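PDB 4F0H: ribulose bisphosphate carboxylase small chain from Galdieria sulphuraria, which forms the small subunit of form I Rubisco, the enzyme that fixes carbon dioxide onto ribulose bisphosphate, and probably stabilises its octamer of large subunits. Local coordinates for residues H105-R113 with Y123-Y131. Residues are numbered along the deposited sequence; the frame is centred on the assembly and turned at random.
Sequences HEPGFNLIR and YSIQAYETY
N110 and Q126 pair through two backbone hydrogen bonds, N110 N to Q126 O (2.8 Å) and Q126 N to N110 O; the next hydrogen-bonded pair, I112 with S124, lies beyond the non-hydrogen-bonded pair L111 and I125. Past the end of the ladder, Y128 N reaches G108 O at 2.9 Å. A water donates to E106 OE1 and G108 O and accepts from E129 N, tying the loop to the 3-10 turn 128-131.

With N110 CG swung anti to the backbone N (chi1 -167°), the amide is carried to Y131: ND2 gives an almost straight bond (179°) to Y131 OH, 3.1 Å away and in the amide plane. The Y128 ring lies along the backbone of 108-110, with N110 N over one face near the rim and CE1 3.3 Å from F109 C; its OH bonds to T130 O of a neighbouring small subunit. Were Y128 an alanine, the backbone of 108-110 would probably lose its cover and T130 O of the neighbouring subunit its tyrosine partner.

The two strands, 109-115 and 121-127, form the C-terminal beta hairpin of red-type small subunits, which together with hairpins of neighbouring copies builds a beta barrel around the central channel of the holoenzyme.

Apolar contacts gather on the F109, L111, I125 side: I125 CG2 meets F109 CD2 at 3.4 Å, F109 CE2 rests on A127 CB, and L111 CD1 comes to the edge of the Y123 ring (3.6 Å from CD2). P107 CG packs on Y128 CB and E129 CG.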
loop_
_atom_site.group_PDB
_atom_site.type_symbol
_atom_site.label_atom_id
_atom_site.label_comp_id
_atom_site.label_asym_id
_atom_site.label_seq_id
_atom_site.Cartn_x
_atom_site.Cartn_y
_atom_site.Cartn_z
ATOM N N HIS B 105 47.248 -16.603 23.245
ATOM C CA HIS B 105 47.269 -15.395 22.416
ATOM C C HIS B 105 45.924 -15.248 21.745
ATOM O O HIS B 105 45.425 -16.191 21.150
ATOM C CB HIS B 105 48.396 -15.462 21.372
ATOM C CG HIS B 105 48.367 -14.327 20.403
ATOM N ND1 HIS B 105 47.996 -14.477 19.076
ATOM C CD2 HIS B 105 48.632 -13.007 20.575
ATOM C CE1 HIS B 105 48.053 -13.300 18.471
ATOM N NE2 HIS B 105 48.435 -12.394 19.357
ATOM N N GLU B 106 45.338 -14.068 21.845
ATOM C CA GLU B 106 44.086 -13.738 21.123
ATOM C C GLU B 106 44.348 -12.803 19.917
ATOM O O GLU B 106 44.672 -11.645 20.110
ATOM C CB GLU B 106 43.092 -13.049 22.054
ATOM C CG GLU B 106 41.741 -12.654 21.331
ATOM C CD GLU B 106 41.113 -13.896 20.620
ATOM O OE1 GLU B 106 41.034 -13.889 19.384
ATOM O OE2 GLU B 106 40.714 -14.896 21.274
ATOM N N PRO B 107 44.224 -13.300 18.679
ATOM C CA PRO B 107 44.411 -12.406 17.524
ATOM C C PRO B 107 43.241 -11.440 17.258
ATOM O O PRO B 107 43.460 -10.404 16.603
ATOM C CB PRO B 107 44.540 -13.367 16.353
ATOM C CG PRO B 107 43.629 -14.483 16.741
ATOM C CD PRO B 107 43.944 -14.669 18.248
ATOM N N GLY B 108 42.019 -11.763 17.734
ATOM C CA GLY B 108 40.925 -10.787 17.621
ATOM C C GLY B 108 40.038 -11.071 16.406
ATOM O O GLY B 108 39.794 -12.228 16.069
ATOM N N PHE B 109 39.533 -10.007 15.778
ATOM C CA PHE B 109 38.388 -10.099 14.864
ATOM C C PHE B 109 38.594 -9.413 13.552
ATOM O O PHE B 109 39.156 -8.375 13.537
ATOM C CB PHE B 109 37.136 -9.467 15.461
ATOM C CG PHE B 109 36.573 -10.240 16.638
ATOM C CD1 PHE B 109 36.900 -9.890 17.940
ATOM C CD2 PHE B 109 35.731 -11.305 16.434
ATOM C CE1 PHE B 109 36.361 -10.604 19.032
ATOM C CE2 PHE B 109 35.202 -12.006 17.521
ATOM C CZ PHE B 109 35.514 -11.655 18.820
ATOM N N ASN B 110 38.149 -10.025 12.462
ATOM C CA ASN B 110 38.106 -9.365 11.182
ATOM C C ASN B 110 36.797 -8.592 11.120
ATOM O O ASN B 110 35.802 -9.100 11.559
ATOM C CB ASN B 110 38.181 -10.380 10.010
ATOM C CG ASN B 110 38.464 -9.664 8.626
ATOM O OD1 ASN B 110 38.844 -8.451 8.565
ATOM N ND2 ASN B 110 38.276 -10.391 7.558
ATOM N N LEU B 111 36.818 -7.365 10.594
ATOM C CA LEU B 111 35.590 -6.592 10.352
ATOM C C LEU B 111 35.314 -6.542 8.831
ATOM O O LEU B 111 36.145 -6.033 8.046
ATOM C CB LEU B 111 35.651 -5.188 10.984
ATOM C CG LEU B 111 34.495 -4.222 10.715
ATOM C CD1 LEU B 111 33.316 -4.562 11.455
ATOM C CD2 LEU B 111 34.911 -2.772 11.109
ATOM N N ILE B 112 34.138 -7.054 8.434
ATOM C CA ILE B 112 33.736 -7.159 7.020
ATOM C C ILE B 112 32.642 -6.124 6.725
ATOM O O ILE B 112 31.716 -5.995 7.508
ATOM C CB ILE B 112 33.210 -8.545 6.723
ATOM C CG1 ILE B 112 34.346 -9.552 7.002
ATOM C CG2 ILE B 112 32.821 -8.600 5.236
ATOM C CD1 ILE B 112 34.011 -10.710 7.660
ATOM N N ARG B 113 32.790 -5.343 5.659
ATOM C CA ARG B 113 31.813 -4.277 5.340
ATOM C C ARG B 113 31.211 -4.574 3.978
ATOM O O ARG B 113 31.886 -4.400 2.944
ATOM C CB ARG B 113 32.576 -3.018 5.177
ATOM C CG ARG B 113 33.351 -2.657 6.441
ATOM C CD ARG B 113 34.158 -1.402 6.162
ATOM N NE ARG B 113 34.616 -0.883 7.437
ATOM C CZ ARG B 113 35.834 -1.073 7.919
ATOM N NH1 ARG B 113 36.720 -1.769 7.211
ATOM N NH2 ARG B 113 36.176 -0.511 9.095
ATOM N N TYR B 123 27.512 -5.165 8.267
ATOM C CA TYR B 123 28.772 -5.579 8.930
ATOM C C TYR B 123 28.697 -7.008 9.377
ATOM O O TYR B 123 27.643 -7.451 9.894
ATOM C CB TYR B 123 28.949 -4.799 10.246
ATOM C CG TYR B 123 29.261 -3.304 9.982
ATOM C CD1 TYR B 123 28.221 -2.393 9.760
ATOM C CD2 TYR B 123 30.592 -2.823 9.887
ATOM C CE1 TYR B 123 28.509 -1.000 9.481
ATOM C CE2 TYR B 123 30.866 -1.428 9.656
ATOM C CZ TYR B 123 29.804 -0.542 9.450
ATOM O OH TYR B 123 29.977 0.818 9.177
ATOM N N SER B 124 29.810 -7.719 9.192
ATOM C CA SER B 124 30.065 -8.886 9.996
ATOM C C SER B 124 31.416 -8.740 10.731
ATOM O O SER B 124 32.364 -8.090 10.292
ATOM C CB SER B 124 30.134 -10.173 9.186
ATOM O OG SER B 124 29.292 -10.128 8.036
ATOM N N ILE B 125 31.488 -9.479 11.815
ATOM C CA ILE B 125 32.659 -9.631 12.602
ATOM C C ILE B 125 32.949 -11.120 12.639
ATOM O O ILE B 125 32.053 -11.914 12.859
ATOM C CB ILE B 125 32.278 -9.057 14.001
ATOM C CG1 ILE B 125 32.408 -7.505 13.941
ATOM C CG2 ILE B 125 33.057 -9.680 15.163
ATOM C CD1 ILE B 125 31.589 -6.822 15.059
ATOM N N GLN B 126 34.208 -11.497 12.466
ATOM C CA GLN B 126 34.574 -12.908 12.420
ATOM C C GLN B 126 35.893 -13.107 13.175
ATOM O O GLN B 126 36.874 -12.438 12.904
ATOM C CB GLN B 126 34.832 -13.343 10.977
ATOM C CG GLN B 126 35.162 -14.865 10.854
ATOM C CD GLN B 126 33.893 -15.694 10.613
ATOM O OE1 GLN B 126 33.059 -15.245 9.848
ATOM N NE2 GLN B 126 33.722 -16.898 11.289
ATOM N N ALA B 127 35.911 -13.988 14.164
ATOM C CA ALA B 127 37.139 -14.139 14.901
ATOM C C ALA B 127 38.191 -14.800 14.000
ATOM O O ALA B 127 37.895 -15.787 13.318
ATOM C CB ALA B 127 36.906 -14.977 16.190
ATOM N N TYR B 128 39.430 -14.310 14.035
ATOM C CA TYR B 128 40.440 -14.912 13.174
ATOM C C TYR B 128 40.613 -16.386 13.418
ATOM O O TYR B 128 40.784 -17.155 12.494
ATOM C CB TYR B 128 41.781 -14.186 13.384
ATOM C CG TYR B 128 41.724 -12.875 12.677
ATOM C CD1 TYR B 128 41.721 -11.661 13.380
ATOM C CD2 TYR B 128 41.610 -12.847 11.299
ATOM C CE1 TYR B 128 41.646 -10.470 12.725
ATOM C CE2 TYR B 128 41.543 -11.611 10.619
ATOM C CZ TYR B 128 41.540 -10.451 11.324
ATOM O OH TYR B 128 41.484 -9.236 10.631
ATOM N N GLU B 129 40.550 -16.828 14.668
ATOM C CA GLU B 129 40.791 -18.269 14.841
ATOM C C GLU B 129 39.703 -19.098 14.153
ATOM O O GLU B 129 39.895 -20.266 13.907
ATOM C CB GLU B 129 40.962 -18.632 16.295
ATOM C CG GLU B 129 42.302 -18.063 16.773
ATOM C CD GLU B 129 43.482 -18.767 16.086
ATOM O OE1 GLU B 129 43.587 -20.033 16.176
ATOM O OE2 GLU B 129 44.286 -18.058 15.467
ATOM N N THR B 130 38.553 -18.508 13.834
ATOM C CA THR B 130 37.501 -19.368 13.271
ATOM C C THR B 130 37.684 -19.494 11.770
ATOM O O THR B 130 36.899 -20.164 11.128
ATOM C CB THR B 130 36.079 -18.820 13.533
ATOM O OG1 THR B 130 35.973 -17.516 12.954
ATOM C CG2 THR B 130 35.796 -18.733 15.005
ATOM N N TYR B 131 38.690 -18.818 11.196
ATOM C CA TYR B 131 39.035 -19.228 9.873
ATOM C C TYR B 131 39.740 -20.584 9.889
ATOM O O TYR B 131 40.013 -21.132 8.816
ATOM C CB TYR B 131 39.911 -18.209 9.145
ATOM C CG TYR B 131 39.202 -16.923 8.810
ATOM C CD1 TYR B 131 38.275 -16.872 7.781
ATOM C CD2 TYR B 131 39.490 -15.757 9.501
ATOM C CE1 TYR B 131 37.672 -15.692 7.424
ATOM C CE2 TYR B 131 38.881 -14.576 9.162
ATOM C CZ TYR B 131 37.964 -14.557 8.142
ATOM O OH TYR B 131 37.381 -13.392 7.804
HETATM O O HOH W 1 40.149 -15.134 17.173
#